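Local coordinates for protein tyrocidine synthetase 3 (Brevibacillus brevis, PDB 2JGP) that probably carries a peptidyl intermediate on its carrier domain and forms a peptide bond in its condensation domain during nonribosomal synthesis of the antibiotic tyrocidine, at residues Pro26-Leu31 / Pro68-Leu73; Ser100-Arg105 / Pro408-Val413; Asn288-Phe293 / Ala342-Gln347; Phe387-Gln392 / His511-Glu516; Phe432-Ser437 / Phe467-Glu472. All blocks are in the same frame, centred on the assembly; numbering follows the deposited sequence.

Contact 1: residues Pro26-Leu31 / Pro68-Leu73; sequences PQVGAL and PTIQEL
Ala-30 and Gln-71 meet main chain to main chain: Gln-71 N, in the first turn of helix 70-79, donates to Ala-30 O at 3.0 Å with a bent N-H (142°). Packing is tight under Ile-70. Its CG1 lies 3.3 Å from Gly-29 O and 3.8 Å from Val-28 CG1, where the two side chains cross at about a right angle, and Trp-19 of helix 10-23 touches the same isoleucine. The outer side is more open. There the first torsion of Gln-71 (64°) sets CG between the backbone N and C, and the extended chain carries the amide to Leu-31, with NE2 3.4 Å from CD2; Arg-8 bonds OE1. The contact fastens the loop between helices 10-23 and 41-55 of the carrier domain to helix 70-79, whose N-cap is Thr-69. A first-turn N-H has no acceptor within its own helix, so Ala-30 O supplies the missing one while Ile-70 packs beside it, CB 3.6 Å from Ala-30 O.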
# COMPACT_ATOMS: atom_id res chain seq x y z
N PRO A 26 4.03 -27.21 -11.21
CA PRO A 26 3.84 -25.76 -11.39
C PRO A 26 2.42 -25.26 -11.11
O PRO A 26 1.47 -26.03 -11.17
CB PRO A 26 4.17 -25.57 -12.88
CG PRO A 26 3.75 -26.87 -13.52
CD PRO A 26 3.85 -27.95 -12.47
N GLN A 27 2.29 -23.97 -10.81
CA GLN A 27 0.99 -23.29 -10.75
C GLN A 27 0.04 -23.87 -9.70
O GLN A 27 -1.13 -24.13 -9.99
CB GLN A 27 0.33 -23.29 -12.14
CG GLN A 27 -0.65 -22.14 -12.34
CD GLN A 27 -1.51 -22.31 -13.56
OE1 GLN A 27 -2.30 -23.25 -13.66
NE2 GLN A 27 -1.40 -21.38 -14.50
N VAL A 28 0.55 -24.06 -8.48
CA VAL A 28 -0.26 -24.52 -7.36
C VAL A 28 -1.18 -23.39 -6.89
O VAL A 28 -0.72 -22.28 -6.62
CB VAL A 28 0.61 -25.02 -6.18
CG1 VAL A 28 -0.22 -25.24 -4.91
CG2 VAL A 28 1.33 -26.30 -6.56
N GLY A 29 -2.47 -23.69 -6.81
CA GLY A 29 -3.49 -22.70 -6.46
C GLY A 29 -4.20 -23.02 -5.16
O GLY A 29 -3.94 -24.06 -4.54
N ALA A 30 -5.13 -22.14 -4.79
CA ALA A 30 -5.79 -22.20 -3.49
C ALA A 30 -6.62 -23.48 -3.25
O ALA A 30 -6.79 -23.90 -2.10
CB ALA A 30 -6.67 -20.97 -3.30
N LEU A 31 -7.13 -24.09 -4.32
CA LEU A 31 -7.96 -25.29 -4.19
C LEU A 31 -7.18 -26.59 -4.34
O LEU A 31 -7.74 -27.67 -4.19
CB LEU A 31 -9.10 -25.26 -5.24
CG LEU A 31 -10.03 -24.05 -5.20
CD1 LEU A 31 -11.08 -24.14 -6.30
CD2 LEU A 31 -10.69 -23.91 -3.83
N PRO A 68 -5.72 -30.50 3.85
CA PRO A 68 -4.85 -30.85 2.73
C PRO A 68 -4.85 -29.89 1.53
O PRO A 68 -4.14 -30.16 0.56
CB PRO A 68 -5.38 -32.22 2.31
CG PRO A 68 -6.85 -32.12 2.58
CD PRO A 68 -6.97 -31.29 3.83
N THR A 69 -5.60 -28.80 1.59
CA THR A 69 -5.61 -27.83 0.50
C THR A 69 -4.94 -26.53 0.94
O THR A 69 -4.91 -26.20 2.12
CB THR A 69 -7.04 -27.53 0.01
OG1 THR A 69 -7.80 -26.96 1.07
CG2 THR A 69 -7.72 -28.80 -0.50
N ILE A 70 -4.39 -25.80 -0.03
CA ILE A 70 -3.72 -24.53 0.23
C ILE A 70 -4.60 -23.58 1.05
O ILE A 70 -4.13 -22.97 2.01
CB ILE A 70 -3.30 -23.83 -1.08
CG1 ILE A 70 -2.16 -24.57 -1.77
CG2 ILE A 70 -2.88 -22.38 -0.81
CD1 ILE A 70 -0.84 -24.55 -1.01
N GLN A 71 -5.87 -23.44 0.67
CA GLN A 71 -6.73 -22.47 1.36
C GLN A 71 -7.00 -22.87 2.81
O GLN A 71 -7.03 -22.02 3.69
CB GLN A 71 -8.03 -22.21 0.60
CG GLN A 71 -8.96 -23.40 0.45
CD GLN A 71 -10.21 -23.06 -0.35
OE1 GLN A 71 -10.37 -21.95 -0.84
NE2 GLN A 71 -11.10 -24.04 -0.48
N GLU A 72 -7.18 -24.16 3.06
CA GLU A 72 -7.42 -24.62 4.42
C GLU A 72 -6.19 -24.46 5.30
O GLU A 72 -6.31 -24.05 6.46
CB GLU A 72 -7.83 -26.08 4.44
CG GLU A 72 -9.19 -26.37 3.84
CD GLU A 72 -9.44 -27.86 3.75
OE1 GLU A 72 -10.21 -28.36 4.58
OE2 GLU A 72 -8.84 -28.52 2.88
N LEU A 73 -5.03 -24.80 4.76
CA LEU A 73 -3.78 -24.77 5.53
C LEU A 73 -3.35 -23.33 5.78
O LEU A 73 -2.87 -23.02 6.87
CB LEU A 73 -2.69 -25.55 4.79
CG LEU A 73 -1.41 -25.90 5.55
CD1 LEU A 73 -1.70 -26.73 6.79
CD2 LEU A 73 -0.46 -26.64 4.64

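Contact 2: residues Ser100-Arg105 / Pro408-Val413; sequences SSAQKR and PFEELV
Ser-101 and Glu-410 join the N-terminal turns of two helices of the condensation domain, 101-113 and 409-415; the axes of 101-105 and 409-413 pass 10.1 Å apart at 66°. The first helix opens with a capping box of Ser-100 and Gln-103; the second has Pro-408 at its N-cap. Glu-410 and Ser-101 carry the contact, and Glu-410 can be followed outward. Its CB lies 3.6 Å from Ser-101 OG. CG then runs against the aliphatic part of Arg-105, 3.7 Å from CD, although the two charged ends do not meet. A bend at chi2 (83°) turns the carboxylate toward Ser-101 and Ala-102, CD lying beside both. OE1 accepts from Ser-101 OG at 3.0 Å, the hydroxyl approaching from above the carboxylate plane. The same OG is packed against Pro-408, 3.3 Å from CB, and the proline in turn rests on Gln-260 and Phe-269. Segments some 300 residues apart, from the early and late parts of the domain, meet through this glutamate and the proline beside it. A water held 2.9 Å from Ala-102 O donates a second, weak bond to Glu-410 OE2, the far oxygen of the carboxylate.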
# COMPACT_ATOMS: atom_id res chain seq x y z
N SER A 100 7.05 1.54 15.21
CA SER A 100 7.30 0.74 14.01
C SER A 100 8.46 1.36 13.22
O SER A 100 8.84 2.51 13.45
CB SER A 100 6.05 0.69 13.15
OG SER A 100 5.71 1.97 12.68
N SER A 101 9.00 0.57 12.30
CA SER A 101 10.08 1.03 11.42
C SER A 101 9.67 2.30 10.67
O SER A 101 10.44 3.26 10.61
CB SER A 101 10.46 -0.09 10.44
OG SER A 101 11.52 0.32 9.60
N ALA A 102 8.45 2.32 10.13
CA ALA A 102 7.94 3.48 9.39
C ALA A 102 7.80 4.72 10.28
O ALA A 102 8.17 5.82 9.89
CB ALA A 102 6.61 3.14 8.73
N GLN A 103 7.25 4.54 11.48
CA GLN A 103 7.18 5.63 12.47
C GLN A 103 8.56 6.18 12.84
O GLN A 103 8.73 7.39 13.03
CB GLN A 103 6.51 5.14 13.74
CG GLN A 103 5.00 5.01 13.68
CD GLN A 103 4.43 4.56 15.01
OE1 GLN A 103 4.99 3.69 15.68
NE2 GLN A 103 3.31 5.15 15.40
N LYS A 104 9.54 5.29 12.97
CA LYS A 104 10.89 5.71 13.36
C LYS A 104 11.47 6.67 12.33
O LYS A 104 12.04 7.70 12.70
CB LYS A 104 11.81 4.50 13.53
CG LYS A 104 13.22 4.87 14.03
CD LYS A 104 14.00 3.64 14.42
CE LYS A 104 15.35 4.00 14.99
NZ LYS A 104 16.06 2.80 15.50
N ARG A 105 11.31 6.34 11.05
CA ARG A 105 11.81 7.19 9.97
C ARG A 105 11.12 8.55 9.95
O ARG A 105 11.79 9.59 9.82
CB ARG A 105 11.63 6.48 8.62
CG ARG A 105 11.98 7.36 7.42
CD ARG A 105 12.38 6.56 6.19
NE ARG A 105 13.15 7.39 5.27
CZ ARG A 105 12.64 8.23 4.37
NH1 ARG A 105 11.32 8.37 4.24
NH2 ARG A 105 13.45 8.94 3.59
N PRO A 408 10.84 -4.22 6.32
CA PRO A 408 10.65 -2.78 6.10
C PRO A 408 11.51 -2.21 4.97
O PRO A 408 12.71 -2.49 4.91
CB PRO A 408 11.07 -2.16 7.44
CG PRO A 408 10.85 -3.23 8.44
CD PRO A 408 11.17 -4.51 7.73
N PHE A 409 10.90 -1.42 4.09
CA PHE A 409 11.64 -0.75 3.02
C PHE A 409 12.79 0.08 3.58
O PHE A 409 13.84 0.19 2.95
CB PHE A 409 10.70 0.13 2.17
CG PHE A 409 11.35 0.70 0.95
CD1 PHE A 409 11.60 -0.10 -0.16
CD2 PHE A 409 11.75 2.03 0.91
CE1 PHE A 409 12.22 0.42 -1.28
CE2 PHE A 409 12.38 2.56 -0.22
CZ PHE A 409 12.61 1.76 -1.31
N GLU A 410 12.60 0.63 4.78
CA GLU A 410 13.63 1.41 5.48
C GLU A 410 14.90 0.61 5.75
O GLU A 410 16.01 1.13 5.65
CB GLU A 410 13.11 1.94 6.83
CG GLU A 410 11.97 2.95 6.72
CD GLU A 410 10.60 2.32 6.55
OE1 GLU A 410 10.43 1.15 6.94
OE2 GLU A 410 9.70 3.00 6.01
N GLU A 411 14.73 -0.66 6.11
CA GLU A 411 15.86 -1.55 6.36
C GLU A 411 16.60 -1.90 5.07
O GLU A 411 17.84 -1.94 5.05
CB GLU A 411 15.40 -2.84 7.05
CG GLU A 411 14.94 -2.64 8.48
CD GLU A 411 16.02 -2.04 9.36
OE1 GLU A 411 17.19 -2.46 9.23
OE2 GLU A 411 15.69 -1.16 10.18
N LEU A 412 15.85 -2.14 4.00
CA LEU A 412 16.43 -2.49 2.70
C LEU A 412 17.35 -1.38 2.19
O LEU A 412 18.46 -1.65 1.75
CB LEU A 412 15.33 -2.76 1.67
CG LEU A 412 15.79 -3.12 0.26
CD1 LEU A 412 16.73 -4.32 0.27
CD2 LEU A 412 14.58 -3.39 -0.63
N VAL A 413 16.86 -0.14 2.24
CA VAL A 413 17.62 1.01 1.75
C VAL A 413 18.96 1.14 2.48
O VAL A 413 19.99 1.35 1.84
CB VAL A 413 16.82 2.32 1.91
CG1 VAL A 413 17.73 3.54 1.77
CG2 VAL A 413 15.67 2.36 0.91
O HOH W 1 8.40 5.94 7.05

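Contact 3: residues Asn288-Phe293 / Ala342-Gln347; sequences NLPTDF and AKYAGQ
The first torsion of Gln-347 (-70°) sets CG opposite its carbonyl carbon, and the extended chain beyond brings OE1 within 3.0 Å of Asn-288 N. The N-H points well at the oxygen (157°) but arrives from above the amide plane. NE2 of the same side chain is bonded to Val-286 O, so the amide holds the main chain leading into 288-293 at two points. Leu-289, with chi1 of -78°, swings CD2 back to Tyr-344 CB at 3.8 Å, the two side chains slanting across each other. Pro-290 follows: CD lies 3.3 Å from Tyr-344 O, and CG is 4.1 Å from CD2 of the tyrosine ring, which meets Phe-495 edge-to-face. Between them Ala-345 CA gives a C-H...O contact to Asn-288 O, 3.4 Å away. Helix 329-345 ends here, Gly-346 leaving it with positive phi, and the loop before strand 303-309 lies across that end. Between the two segments themselves there is one hydrogen bond; the rest is apolar and C-H...O contact, dependent on close fit more than charge.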
# COMPACT_ATOMS: atom_id res chain seq x y z
N ASN A 288 16.21 5.27 -17.07
CA ASN A 288 16.64 6.37 -17.93
C ASN A 288 15.52 6.83 -18.84
O ASN A 288 15.60 6.70 -20.06
CB ASN A 288 17.86 5.93 -18.75
CG ASN A 288 18.44 7.07 -19.58
OD1 ASN A 288 18.79 6.87 -20.74
ND2 ASN A 288 18.53 8.26 -19.00
N LEU A 289 14.47 7.38 -18.25
CA LEU A 289 13.38 7.96 -19.02
C LEU A 289 13.89 9.20 -19.74
O LEU A 289 14.67 9.96 -19.17
CB LEU A 289 12.21 8.36 -18.13
CG LEU A 289 11.28 7.25 -17.66
CD1 LEU A 289 10.23 7.85 -16.73
CD2 LEU A 289 10.64 6.54 -18.85
N PRO A 290 13.45 9.40 -20.99
CA PRO A 290 13.81 10.62 -21.67
C PRO A 290 12.97 11.73 -21.07
O PRO A 290 11.77 11.55 -20.86
CB PRO A 290 13.43 10.35 -23.13
CG PRO A 290 12.34 9.37 -23.06
CD PRO A 290 12.59 8.54 -21.83
N THR A 291 13.60 12.85 -20.76
CA THR A 291 12.90 13.96 -20.14
C THR A 291 12.89 15.14 -21.10
O THR A 291 13.80 15.28 -21.92
CB THR A 291 13.57 14.35 -18.81
OG1 THR A 291 14.94 14.68 -19.05
CG2 THR A 291 13.50 13.19 -17.83
N ASP A 292 11.86 15.97 -21.00
CA ASP A 292 11.75 17.17 -21.84
C ASP A 292 12.72 18.26 -21.38
O ASP A 292 13.16 19.08 -22.18
CB ASP A 292 10.31 17.70 -21.82
CG ASP A 292 9.33 16.74 -22.46
OD1 ASP A 292 9.61 16.27 -23.59
OD2 ASP A 292 8.29 16.44 -21.85
N PHE A 293 13.04 18.26 -20.10
CA PHE A 293 13.97 19.22 -19.52
C PHE A 293 15.04 18.44 -18.77
O PHE A 293 14.81 17.30 -18.36
CB PHE A 293 13.23 20.17 -18.58
CG PHE A 293 11.97 20.74 -19.16
CD1 PHE A 293 10.72 20.30 -18.73
CD2 PHE A 293 12.03 21.70 -20.16
CE1 PHE A 293 9.55 20.82 -19.28
CE2 PHE A 293 10.87 22.23 -20.71
CZ PHE A 293 9.63 21.79 -20.27
N ALA A 342 10.17 0.23 -20.45
CA ALA A 342 11.26 -0.40 -21.21
C ALA A 342 11.44 0.25 -22.59
O ALA A 342 12.57 0.46 -23.04
CB ALA A 342 11.01 -1.89 -21.36
N LYS A 343 10.33 0.56 -23.24
CA LYS A 343 10.37 1.16 -24.57
C LYS A 343 10.79 2.63 -24.53
O LYS A 343 11.60 3.08 -25.34
CB LYS A 343 9.03 0.99 -25.29
CG LYS A 343 8.80 -0.44 -25.77
CD LYS A 343 7.51 -0.60 -26.55
CE LYS A 343 7.29 -2.05 -26.94
NZ LYS A 343 8.35 -2.54 -27.87
N TYR A 344 10.26 3.38 -23.56
CA TYR A 344 10.66 4.77 -23.37
C TYR A 344 12.13 4.89 -22.95
O TYR A 344 12.86 5.72 -23.49
CB TYR A 344 9.76 5.47 -22.34
CG TYR A 344 8.60 6.19 -22.98
CD1 TYR A 344 7.52 5.49 -23.47
CD2 TYR A 344 8.62 7.57 -23.15
CE1 TYR A 344 6.46 6.14 -24.09
CE2 TYR A 344 7.58 8.23 -23.77
CZ TYR A 344 6.50 7.51 -24.24
OH TYR A 344 5.46 8.17 -24.85
N ALA A 345 12.54 4.05 -22.02
CA ALA A 345 13.88 4.13 -21.44
C ALA A 345 14.96 3.43 -22.26
O ALA A 345 16.14 3.68 -22.06
CB ALA A 345 13.86 3.58 -20.02
N GLY A 346 14.56 2.53 -23.16
CA GLY A 346 15.50 1.70 -23.90
C GLY A 346 16.28 0.78 -22.97
O GLY A 346 17.49 0.59 -23.15
N GLN A 347 15.58 0.22 -21.98
CA GLN A 347 16.18 -0.65 -20.97
C GLN A 347 15.37 -1.93 -20.83
O GLN A 347 14.18 -1.95 -21.14
CB GLN A 347 16.24 0.07 -19.62
CG GLN A 347 17.23 1.22 -19.57
CD GLN A 347 17.21 1.94 -18.25
OE1 GLN A 347 16.15 2.31 -17.74
NE2 GLN A 347 18.39 2.16 -17.67

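Contact 4: residues Phe387-Gln392 / His511-Glu516; sequences FSEFLQ and HIRLGE
Phe-387 and Ile-512 meet where the first turn of helix 387-403 receives the C-terminal tail of the condensation domain; the tail enters a short 3-10 turn at 514-516 right after Arg-513. Phe-387 N donates to Ile-512 O at 2.8 Å, and backbone bonds pairing Leu-514 with Lys-385 and Gly-515 with Arg-383 continue the seam. Leu-514 divides its two methyls between two aromatic rings. CD2 comes to the edge of the Phe-387 ring, near its plane, and touches Phe-387 CA at 3.7 Å. CD1 stands over one face of Phe-390, 4.2 Å from CG and displaced toward the rim. The Phe-387 ring, with CG trans to the backbone N (chi1 179°), reaches away from the tail and into helices 312-325 and 329-345, against Leu-321, Ala-335 and Val-339. The outer side is polar and looser. Glu-389 and Arg-513 slant past each other with carboxylate and guanidinium planes 57° apart, and NH1 stays 4.1 Å from OE1, beyond a salt bridge; Arg-513 NH1 is bonded to Glu-384 O, and Glu-389 OE1 accepts from Thr-386 N. On the surface the His-511 imidazole lies oblique to Ser-388, with ND1 3.5 Å from the serine CB.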
# COMPACT_ATOMS: atom_id res chain seq x y z
N PHE A 387 5.17 -11.48 -24.33
CA PHE A 387 4.49 -10.80 -23.22
C PHE A 387 3.95 -11.84 -22.25
O PHE A 387 4.00 -11.64 -21.04
CB PHE A 387 3.36 -9.89 -23.69
CG PHE A 387 2.64 -9.21 -22.56
CD1 PHE A 387 3.19 -8.11 -21.93
CD2 PHE A 387 1.42 -9.70 -22.10
CE1 PHE A 387 2.54 -7.49 -20.87
CE2 PHE A 387 0.76 -9.09 -21.04
CZ PHE A 387 1.32 -7.99 -20.42
N SER A 388 3.45 -12.95 -22.79
CA SER A 388 2.92 -14.03 -21.95
C SER A 388 3.94 -14.52 -20.93
O SER A 388 3.62 -14.62 -19.73
CB SER A 388 2.43 -15.19 -22.83
OG SER A 388 1.86 -16.20 -22.03
N GLU A 389 5.16 -14.80 -21.36
CA GLU A 389 6.18 -15.31 -20.44
C GLU A 389 6.68 -14.20 -19.51
O GLU A 389 6.97 -14.47 -18.34
CB GLU A 389 7.34 -15.97 -21.18
CG GLU A 389 8.34 -15.03 -21.81
CD GLU A 389 9.42 -15.78 -22.57
OE1 GLU A 389 9.54 -15.57 -23.80
OE2 GLU A 389 10.13 -16.58 -21.93
N PHE A 390 6.79 -12.97 -20.01
CA PHE A 390 7.16 -11.83 -19.18
C PHE A 390 6.12 -11.60 -18.08
O PHE A 390 6.48 -11.38 -16.91
CB PHE A 390 7.31 -10.55 -20.01
CG PHE A 390 7.59 -9.33 -19.18
CD1 PHE A 390 8.76 -9.24 -18.44
CD2 PHE A 390 6.67 -8.29 -19.10
CE1 PHE A 390 9.02 -8.12 -17.65
CE2 PHE A 390 6.92 -7.17 -18.32
CZ PHE A 390 8.10 -7.09 -17.59
N LEU A 391 4.85 -11.66 -18.45
CA LEU A 391 3.76 -11.52 -17.48
C LEU A 391 3.85 -12.58 -16.38
O LEU A 391 3.56 -12.30 -15.22
CB LEU A 391 2.40 -11.59 -18.18
CG LEU A 391 1.18 -11.63 -17.25
CD1 LEU A 391 1.12 -10.40 -16.36
CD2 LEU A 391 -0.11 -11.78 -18.05
N GLN A 392 4.22 -13.80 -16.75
CA GLN A 392 4.41 -14.84 -15.76
C GLN A 392 5.58 -14.54 -14.83
O GLN A 392 5.54 -14.88 -13.66
CB GLN A 392 4.58 -16.20 -16.43
CG GLN A 392 3.32 -16.68 -17.12
CD GLN A 392 2.15 -16.86 -16.16
OE1 GLN A 392 2.30 -17.45 -15.09
NE2 GLN A 392 0.98 -16.33 -16.54
N HIS A 511 0.92 -13.39 -26.80
CA HIS A 511 2.18 -14.07 -27.09
C HIS A 511 3.10 -13.25 -27.98
O HIS A 511 4.20 -13.70 -28.33
CB HIS A 511 1.88 -15.44 -27.69
CG HIS A 511 1.03 -16.28 -26.80
ND1 HIS A 511 1.53 -16.94 -25.69
CD2 HIS A 511 -0.30 -16.53 -26.81
CE1 HIS A 511 0.55 -17.58 -25.08
NE2 HIS A 511 -0.57 -17.35 -25.74
N ILE A 512 2.67 -12.04 -28.34
CA ILE A 512 3.53 -11.10 -29.06
C ILE A 512 4.82 -10.88 -28.28
O ILE A 512 4.81 -10.81 -27.06
CB ILE A 512 2.82 -9.75 -29.28
CG1 ILE A 512 3.64 -8.87 -30.24
CG2 ILE A 512 2.58 -9.03 -27.95
CD1 ILE A 512 2.90 -7.63 -30.70
N ARG A 513 5.93 -10.79 -29.00
CA ARG A 513 7.22 -10.55 -28.34
C ARG A 513 7.36 -9.07 -28.05
O ARG A 513 6.90 -8.22 -28.82
CB ARG A 513 8.37 -11.12 -29.18
CG ARG A 513 8.29 -12.64 -29.31
CD ARG A 513 9.54 -13.26 -29.90
NE ARG A 513 9.40 -14.70 -30.09
CZ ARG A 513 9.52 -15.63 -29.14
NH1 ARG A 513 9.79 -15.29 -27.89
NH2 ARG A 513 9.37 -16.91 -29.43
N LEU A 514 7.98 -8.75 -26.92
CA LEU A 514 8.04 -7.36 -26.45
C LEU A 514 8.58 -6.40 -27.51
O LEU A 514 8.04 -5.31 -27.70
CB LEU A 514 8.87 -7.25 -25.16
CG LEU A 514 8.37 -8.00 -23.93
CD1 LEU A 514 9.02 -7.43 -22.67
CD2 LEU A 514 6.85 -7.99 -23.80
N GLY A 515 9.63 -6.82 -28.22
CA GLY A 515 10.22 -6.00 -29.28
C GLY A 515 9.30 -5.76 -30.47
O GLY A 515 9.44 -4.76 -31.17
N GLU A 516 8.36 -6.68 -30.70
CA GLU A 516 7.41 -6.56 -31.81
C GLU A 516 6.20 -5.70 -31.47
O GLU A 516 5.42 -5.35 -32.36
CB GLU A 516 6.96 -7.95 -32.28
CG GLU A 516 7.79 -8.53 -33.42
CD GLU A 516 9.23 -8.79 -33.04
OE1 GLU A 516 9.47 -9.71 -32.22
OE2 GLU A 516 10.12 -8.08 -33.56

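Contact 5: residues Phe432-Ser437 / Phe467-Glu472; sequences FTFQNS and FSATEE
Ala-469 O receives two groups from the neighbouring strand: Gln-435 N donates to it at 3.0 Å, and Phe-434 CA adds a C-H...O contact at 3.2 Å. This is one rung of the parallel ladder between strands 430-435 and 465-471 of a mixed sheet, in which 476-483 flanks 465-471 on its other side; the axes of 432-435 and 467-471 lie 11° apart. Thr-433 N to Phe-467 O, Ala-469 N to Thr-433 O and Glu-471 N to Gln-435 O complete the alternating pattern. On one face the Phe-432 and Phe-467 rings lie side by side and point the same way, rim to rim with planes at 16°; CD1 of the former is 3.5 Å from CD2 of the latter. Phe-434 sets CD1 3.7 Å from Ala-469 CB, and both phenylalanines of strand 430-435 pack on helix 329-345. On the polar face Thr-433 OG1 and Ser-468 OG lie 3.0 Å apart. Glu-471, the last strand residue, is bonded through OE2 to His-319, while OE1 takes a weak bond from Asn-436 ND2. Past the strand ends, Ser-437 OG donates to Glu-472 OE1 from above the carboxylate plane. The ladder thus separates an aromatic layer facing the helix from a hydroxyl-lined face.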
# COMPACT_ATOMS: atom_id res chain seq x y z
N PHE A 432 3.80 2.49 -9.25
CA PHE A 432 2.58 1.99 -9.89
C PHE A 432 1.55 1.66 -8.82
O PHE A 432 1.89 1.00 -7.84
CB PHE A 432 2.90 0.74 -10.71
CG PHE A 432 1.69 0.03 -11.24
CD1 PHE A 432 1.11 0.43 -12.44
CD2 PHE A 432 1.12 -1.02 -10.54
CE1 PHE A 432 -0.01 -0.20 -12.93
CE2 PHE A 432 -0.01 -1.67 -11.03
CZ PHE A 432 -0.58 -1.25 -12.22
N THR A 433 0.32 2.13 -9.00
CA THR A 433 -0.79 1.75 -8.10
C THR A 433 -2.05 1.38 -8.89
O THR A 433 -2.25 1.85 -10.01
CB THR A 433 -1.17 2.87 -7.10
OG1 THR A 433 -1.81 3.96 -7.78
CG2 THR A 433 0.06 3.38 -6.36
N PHE A 434 -2.89 0.54 -8.29
CA PHE A 434 -4.17 0.16 -8.90
C PHE A 434 -5.25 0.16 -7.81
O PHE A 434 -5.07 -0.44 -6.76
CB PHE A 434 -4.06 -1.21 -9.58
CG PHE A 434 -5.38 -1.76 -10.07
CD1 PHE A 434 -6.10 -1.09 -11.05
CD2 PHE A 434 -5.91 -2.93 -9.55
CE1 PHE A 434 -7.32 -1.57 -11.51
CE2 PHE A 434 -7.13 -3.43 -10.00
CZ PHE A 434 -7.83 -2.75 -10.98
N GLN A 435 -6.36 0.86 -8.07
CA GLN A 435 -7.44 1.02 -7.09
C GLN A 435 -8.81 0.73 -7.72
O GLN A 435 -8.92 0.67 -8.94
CB GLN A 435 -7.44 2.43 -6.49
CG GLN A 435 -6.05 3.04 -6.24
CD GLN A 435 -5.54 3.90 -7.40
OE1 GLN A 435 -4.60 3.52 -8.10
NE2 GLN A 435 -6.18 5.05 -7.60
N ASN A 436 -9.83 0.57 -6.87
CA ASN A 436 -11.21 0.32 -7.33
C ASN A 436 -12.17 1.46 -6.96
O ASN A 436 -13.10 1.26 -6.17
CB ASN A 436 -11.73 -1.00 -6.74
CG ASN A 436 -11.18 -2.23 -7.46
OD1 ASN A 436 -10.50 -3.06 -6.85
ND2 ASN A 436 -11.49 -2.35 -8.74
N SER A 437 -11.94 2.64 -7.53
CA SER A 437 -12.84 3.80 -7.37
C SER A 437 -13.08 4.15 -5.90
O SER A 437 -12.38 3.67 -5.01
CB SER A 437 -14.18 3.52 -8.07
OG SER A 437 -14.97 4.70 -8.16
N PHE A 467 2.22 6.27 -11.68
CA PHE A 467 1.26 5.78 -12.65
C PHE A 467 0.14 5.10 -11.87
O PHE A 467 0.40 4.18 -11.11
CB PHE A 467 1.94 4.79 -13.59
CG PHE A 467 1.04 4.24 -14.67
CD1 PHE A 467 1.09 4.76 -15.95
CD2 PHE A 467 0.16 3.20 -14.40
CE1 PHE A 467 0.27 4.25 -16.95
CE2 PHE A 467 -0.66 2.70 -15.39
CZ PHE A 467 -0.60 3.23 -16.67
N SER A 468 -1.09 5.58 -12.03
CA SER A 468 -2.23 5.09 -11.26
C SER A 468 -3.35 4.60 -12.17
O SER A 468 -3.88 5.36 -12.98
CB SER A 468 -2.78 6.20 -10.36
OG SER A 468 -1.86 6.52 -9.34
N ALA A 469 -3.71 3.33 -12.03
CA ALA A 469 -4.88 2.79 -12.72
C ALA A 469 -6.04 2.76 -11.73
O ALA A 469 -5.87 2.34 -10.58
CB ALA A 469 -4.59 1.40 -13.26
N THR A 470 -7.21 3.24 -12.15
CA THR A 470 -8.39 3.25 -11.29
C THR A 470 -9.60 2.68 -12.04
O THR A 470 -9.97 3.19 -13.10
CB THR A 470 -8.72 4.68 -10.80
OG1 THR A 470 -7.58 5.21 -10.11
CG2 THR A 470 -9.92 4.67 -9.87
N GLU A 471 -10.19 1.63 -11.49
CA GLU A 471 -11.38 1.01 -12.07
C GLU A 471 -12.61 1.79 -11.63
O GLU A 471 -13.01 1.70 -10.47
CB GLU A 471 -11.47 -0.46 -11.66
CG GLU A 471 -12.55 -1.24 -12.38
CD GLU A 471 -12.12 -2.64 -12.76
OE1 GLU A 471 -11.71 -3.42 -11.87
OE2 GLU A 471 -12.20 -2.97 -13.96
N GLU A 472 -13.20 2.55 -12.55
CA GLU A 472 -14.21 3.57 -12.21
C GLU A 472 -15.66 3.15 -12.41
O GLU A 472 -16.56 3.99 -12.26
CB GLU A 472 -13.93 4.86 -12.99
CG GLU A 472 -12.85 5.75 -12.37
CD GLU A 472 -13.32 6.49 -11.13
OE1 GLU A 472 -14.48 6.29 -10.69
OE2 GLU A 472 -12.52 7.29 -10.58

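Overall arrangement
Contact 1 comes first along the chain and lies in the carrier domain; the other four belong to the condensation domain. Its centre is about 32 Å from that of contact 2, yet its nearest atoms are about 5 Å from contact 4. Contact 2 spans the early and late parts of the condensation domain, with contact 3 nested inside its loop, and its segments alternate with those of contact 4, which encloses contact 5. Helix 329-345 links three sites: it ends in contact 3, lies beneath the phenylalanines of contact 4 and covers those of contact 5. Contacts 3 and 4 touch through a hydrogen bond from Lys-343 NZ to Leu-514 O, joining the C-terminal tail to helices 329-345 and 387-403.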